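Local structure of hypothetical protein (Bacteroides fragilis, 4JX0) at residues Leu40-Asn45 with Arg161-Tyr166; Val83-Glu88 with Met144-Thr149. The protein is of unknown function but binds magnesium and joins a BT_3987-like N-terminal domain to a probable F5/8 type C domain. One frame throughout, in Å; residues are numbered along the deposited sequence.

Contact 1 of 2, residues Leu40-Asn45 with Arg161-Tyr166; sequences LGYYGN and RTRSSY
With CG of Tyr42 set between its backbone N and carbonyl carbon (chi1 58°), and Arg163 extended from CG to NE, the phenol ring of Tyr42 comes to lie with one face against the guanidinium group. NH1 of Arg163 sits over that face, 3.3 Å from Tyr42 CZ, in a cation-pi contact whose two planes are 45° apart; the same NH1 gives a weak hydrogen bond to Tyr42 O. NE of Arg163 is salt-bridged to Asp24 of helix 23-31, a second partner for the guanidinium charge. Tyr166 approaches the opposite face of Tyr42 with its ring edge, CE2 lying 4.1 Å from Tyr42 CG in a T-shaped pair with planes at 88°. Tyrosine suits position 166, where the ring edge meets Tyr42 while OH hydrogen-bonds to Thr48; at Tyr42 the electron-rich ring face receives the guanidinium group. In this mainly beta domain, the contact joins strand 36-41 and the loop after it to the first residues of strand 165-174 and the loop before them. Leu40 ties the two backbones together, its N donating to Arg163 O at 2.8 Å, nearly straight. The branched leucine side chain is buried, and its CD2 rests 4.1 Å from CB of Tyr166.

Contact 2 of 2, residues Val83-Glu88 with Met144-Thr149; sequences VNLMKE and MAIKLT
Strands 83-87 and 144-149 run antiparallel, their axes 4.6 Å apart at 148°, with Asn84-Thr149 and Met86-Lys147 as hydrogen-bonded pairs and Leu85-Leu148 and Lys87-Ile146 as non-hydrogen-bonded pairs. They are neighbours in the large mixed sheet of the BT_3987-like N-terminal domain, a member of the E-set clan. The ladder includes the bond from Lys147 N to Met86 O, 2.9 Å long. On the face bearing Leu85, Ile146 and Leu148, branched apolar side chains suit the buried surface: CD1 of Leu85 meets CD1 of Ile146 at 3.8 Å, the two side chains crossing at a slant. Phe69 of strand 66-73 packs against Leu85 and Ile146, and Phe112 of strand 110-117 touches them as well. Lys87 starts from this same face, yet its long chain carries NZ to Asp89 and the carbonyl of Phe105, so that its charge is met.

The other face, with Asn84, selenomethionine Met86, Lys147 and Thr149, is more polar. Met86 and Lys147 lie side by side and point the same way, SE of Met86 reaching CE of Lys147 at 3.6 Å. A long lysine suits this place, packing its methylenes beside Met86 while carrying its charge to Glu88, whose bend at chi2 (62°) places OE1 beside the ammonium group. Their salt bridge, Lys147 NZ to Glu88 OE1, spans 3.1 Å and meets the carboxylate from its anti side, a little out of plane. Thr149 offers both a methyl, CG2, to Met86 CG and a hydroxyl to Asn84. At that end Asn84 O is gripped twice by one residue: Thr149 N approaches it nearly head-on at 2.8 Å, while Thr149 OG1 donates from above the carbonyl plane at 3.0 Å.

Overall arrangement
Contacts 1 and 2 lie 12 Å apart, centre to centre, in the large mixed sheet of the N-terminal domain. Along the chain the order is 40-45, 83-88, 144-149, 161-166, so both segments of contact 2 fall between those of contact 1. Strands 165-174 and 142-150 are neighbours in the sheet, and they join the two contacts directly: Ser164 O lies 2.8 Å from Leu148 N, and Tyr166 N 2.9 Å from Ile146 O, both probable hydrogen bonds. Leu40 and Leu148 also pack together. Residues 144-149 thus pair with 83-88 along one edge and 164-166 along the other, linking sequence-distant parts of the domain away from the magnesium site formed by Ser208, Asp211, Asn213, Asn314 and Glu315.

Contact 1 of 2, residues Leu40-Asn45 with Arg161-Tyr166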
# COMPACT_ATOMS: atom_id res chain seq x y z
N LEU A 40 9.33 19.37 14.08
CA LEU A 40 9.27 18.24 13.16
C LEU A 40 9.40 18.70 11.69
O LEU A 40 8.66 19.57 11.24
CB LEU A 40 7.93 17.48 13.35
CG LEU A 40 7.98 16.11 13.99
CD1 LEU A 40 8.65 16.16 15.31
CD2 LEU A 40 6.58 15.57 14.19
N GLY A 41 10.33 18.08 10.97
CA GLY A 41 10.55 18.34 9.55
C GLY A 41 9.72 17.39 8.70
O GLY A 41 9.88 16.17 8.81
N TYR A 42 8.80 17.93 7.88
CA TYR A 42 7.96 17.11 7.00
C TYR A 42 7.33 17.93 5.89
O TYR A 42 6.98 19.09 6.11
CB TYR A 42 6.85 16.39 7.79
CG TYR A 42 5.92 17.31 8.56
CD1 TYR A 42 6.19 17.65 9.88
CD2 TYR A 42 4.74 17.79 7.99
CE1 TYR A 42 5.34 18.49 10.59
CE2 TYR A 42 3.89 18.63 8.69
CZ TYR A 42 4.20 19.00 9.99
OH TYR A 42 3.35 19.80 10.73
N TYR A 43 7.17 17.33 4.71
CA TYR A 43 6.54 17.99 3.57
C TYR A 43 5.02 17.85 3.66
O TYR A 43 4.52 16.78 4.01
CB TYR A 43 7.05 17.42 2.25
CG TYR A 43 8.54 17.61 2.07
CD1 TYR A 43 9.08 18.87 1.85
CD2 TYR A 43 9.41 16.53 2.14
CE1 TYR A 43 10.46 19.05 1.70
CE2 TYR A 43 10.79 16.69 1.97
CZ TYR A 43 11.31 17.96 1.75
OH TYR A 43 12.66 18.15 1.59
N GLY A 44 4.31 18.92 3.35
CA GLY A 44 2.86 18.92 3.36
C GLY A 44 2.25 18.85 4.74
O GLY A 44 2.74 19.48 5.67
N ASN A 45 1.15 18.09 4.87
CA ASN A 45 0.41 17.94 6.12
C ASN A 45 1.07 16.92 7.06
O ASN A 45 1.74 16.00 6.59
CB ASN A 45 -1.04 17.50 5.84
CG ASN A 45 -1.88 18.54 5.14
OD1 ASN A 45 -1.62 19.74 5.20
ND2 ASN A 45 -2.95 18.10 4.50
N ARG A 161 5.48 26.00 18.60
CA ARG A 161 4.03 25.95 18.85
C ARG A 161 3.36 25.02 17.83
O ARG A 161 2.70 24.05 18.21
CB ARG A 161 3.43 27.38 18.80
CG ARG A 161 3.86 28.24 19.99
CD ARG A 161 3.69 29.73 19.78
NE ARG A 161 4.23 30.49 20.91
CZ ARG A 161 4.23 31.82 21.01
NH1 ARG A 161 3.71 32.57 20.05
NH2 ARG A 161 4.76 32.41 22.08
N THR A 162 3.63 25.28 16.54
CA THR A 162 3.17 24.48 15.41
C THR A 162 4.28 23.48 15.03
O THR A 162 5.39 23.60 15.53
CB THR A 162 2.85 25.41 14.26
OG1 THR A 162 4.01 26.21 14.00
CG2 THR A 162 1.67 26.32 14.56
N ARG A 163 3.98 22.52 14.13
CA ARG A 163 4.94 21.50 13.66
C ARG A 163 5.60 20.70 14.81
O ARG A 163 6.78 20.36 14.73
CB ARG A 163 6.01 22.12 12.73
CG ARG A 163 5.42 22.67 11.45
CD ARG A 163 6.45 23.23 10.49
NE ARG A 163 5.87 23.50 9.17
CZ ARG A 163 5.64 22.59 8.23
NH1 ARG A 163 5.94 21.32 8.44
NH2 ARG A 163 5.11 22.96 7.06
N SER A 164 4.83 20.39 15.87
CA SER A 164 5.31 19.60 17.02
C SER A 164 4.54 18.28 17.19
O SER A 164 4.93 17.47 18.03
CB SER A 164 5.17 20.41 18.31
OG SER A 164 3.84 20.83 18.54
N SER A 165 3.45 18.06 16.41
CA SER A 165 2.64 16.85 16.50
C SER A 165 2.40 16.25 15.11
O SER A 165 2.47 16.96 14.10
CB SER A 165 1.31 17.15 17.18
OG SER A 165 0.63 18.22 16.55
N TYR A 166 2.15 14.93 15.08
CA TYR A 166 1.92 14.17 13.84
C TYR A 166 0.80 13.16 14.02
O TYR A 166 0.59 12.65 15.12
CB TYR A 166 3.21 13.45 13.43
CG TYR A 166 3.31 13.19 11.95
CD1 TYR A 166 2.78 12.04 11.39
CD2 TYR A 166 4.01 14.04 11.12
CE1 TYR A 166 2.90 11.77 10.04
CE2 TYR A 166 4.17 13.77 9.77
CZ TYR A 166 3.61 12.63 9.23
OH TYR A 166 3.75 12.43 7.88

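Contact 2 of 2, residues Val83-Glu88 with Met144-Thr149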
# COMPACT_ATOMS: atom_id res chain seq x y z
N VAL A 83 15.94 14.30 22.04
CA VAL A 83 14.55 14.43 21.59
C VAL A 83 13.92 13.06 21.41
O VAL A 83 14.62 12.08 21.14
CB VAL A 83 14.42 15.26 20.29
CG1 VAL A 83 14.70 16.73 20.56
CG2 VAL A 83 15.32 14.73 19.17
N ASN A 84 12.60 12.99 21.55
CA ASN A 84 11.86 11.74 21.38
C ASN A 84 10.40 12.02 21.09
O ASN A 84 9.95 13.14 21.32
CB ASN A 84 12.00 10.85 22.64
CG ASN A 84 11.85 9.35 22.38
OD1 ASN A 84 11.32 8.90 21.35
ND2 ASN A 84 12.33 8.54 23.31
N LEU A 85 9.67 11.01 20.59
CA LEU A 85 8.23 11.13 20.36
C LEU A 85 7.46 10.40 21.44
O LEU A 85 7.98 9.47 22.06
CB LEU A 85 7.84 10.53 19.00
CG LEU A 85 8.22 11.33 17.79
CD1 LEU A 85 8.21 10.46 16.56
CD2 LEU A 85 7.29 12.53 17.60
N MSE A 86 6.22 10.79 21.65
CA MSE A 86 5.37 10.10 22.62
C MSE A 86 3.96 10.05 22.09
O MSE A 86 3.57 10.90 21.30
CB MSE A 86 5.44 10.74 24.01
CG MSE A 86 4.74 12.08 24.12
SE MSE A 86 4.53 12.51 25.98
CE MSE A 86 2.90 11.43 26.38
N LYS A 87 3.21 9.04 22.51
CA LYS A 87 1.84 8.84 22.07
C LYS A 87 0.93 9.68 22.93
O LYS A 87 0.74 9.37 24.10
CB LYS A 87 1.47 7.35 22.15
CG LYS A 87 0.10 7.00 21.61
CD LYS A 87 -0.07 5.49 21.57
CE LYS A 87 -1.50 5.04 21.54
NZ LYS A 87 -2.22 5.48 20.31
N GLU A 88 0.39 10.77 22.37
CA GLU A 88 -0.55 11.64 23.06
C GLU A 88 -1.89 11.49 22.35
O GLU A 88 -2.15 12.16 21.35
CB GLU A 88 -0.04 13.09 23.10
CG GLU A 88 -0.88 14.02 23.97
CD GLU A 88 -0.93 13.65 25.45
OE1 GLU A 88 0.05 13.94 26.16
OE2 GLU A 88 -1.95 13.06 25.88
N MSE A 144 -3.78 7.23 15.40
CA MSE A 144 -2.97 7.66 16.53
C MSE A 144 -2.31 9.00 16.28
O MSE A 144 -2.03 9.36 15.13
CB MSE A 144 -1.91 6.63 16.89
CG MSE A 144 -0.92 6.34 15.79
SE MSE A 144 0.52 5.24 16.47
CE MSE A 144 1.48 6.53 17.37
N ALA A 145 -2.05 9.71 17.38
CA ALA A 145 -1.39 11.01 17.38
C ALA A 145 -0.15 10.92 18.24
O ALA A 145 -0.16 10.23 19.27
CB ALA A 145 -2.33 12.08 17.90
N ILE A 146 0.92 11.58 17.81
CA ILE A 146 2.21 11.60 18.51
C ILE A 146 2.72 13.02 18.61
O ILE A 146 2.45 13.83 17.71
CB ILE A 146 3.27 10.68 17.82
CG1 ILE A 146 3.24 10.81 16.29
CG2 ILE A 146 3.04 9.25 18.24
CD1 ILE A 146 4.52 10.45 15.58
N LYS A 147 3.42 13.35 19.72
CA LYS A 147 3.97 14.69 19.91
C LYS A 147 5.45 14.62 20.20
O LYS A 147 5.92 13.66 20.82
CB LYS A 147 3.23 15.48 21.02
CG LYS A 147 3.35 14.94 22.44
CD LYS A 147 2.61 15.85 23.41
CE LYS A 147 2.75 15.41 24.85
NZ LYS A 147 1.98 16.28 25.79
N LEU A 148 6.19 15.64 19.76
CA LEU A 148 7.63 15.74 19.98
C LEU A 148 7.90 16.24 21.40
O LEU A 148 7.17 17.10 21.91
CB LEU A 148 8.23 16.70 18.94
CG LEU A 148 9.74 16.86 18.96
CD1 LEU A 148 10.44 15.59 18.54
CD2 LEU A 148 10.16 18.01 18.09
N THR A 149 8.95 15.68 22.05
CA THR A 149 9.33 16.05 23.42
C THR A 149 10.83 16.23 23.53
O THR A 149 11.58 15.73 22.70
CB THR A 149 8.86 14.96 24.41
OG1 THR A 149 9.60 13.75 24.19
CG2 THR A 149 7.38 14.68 24.32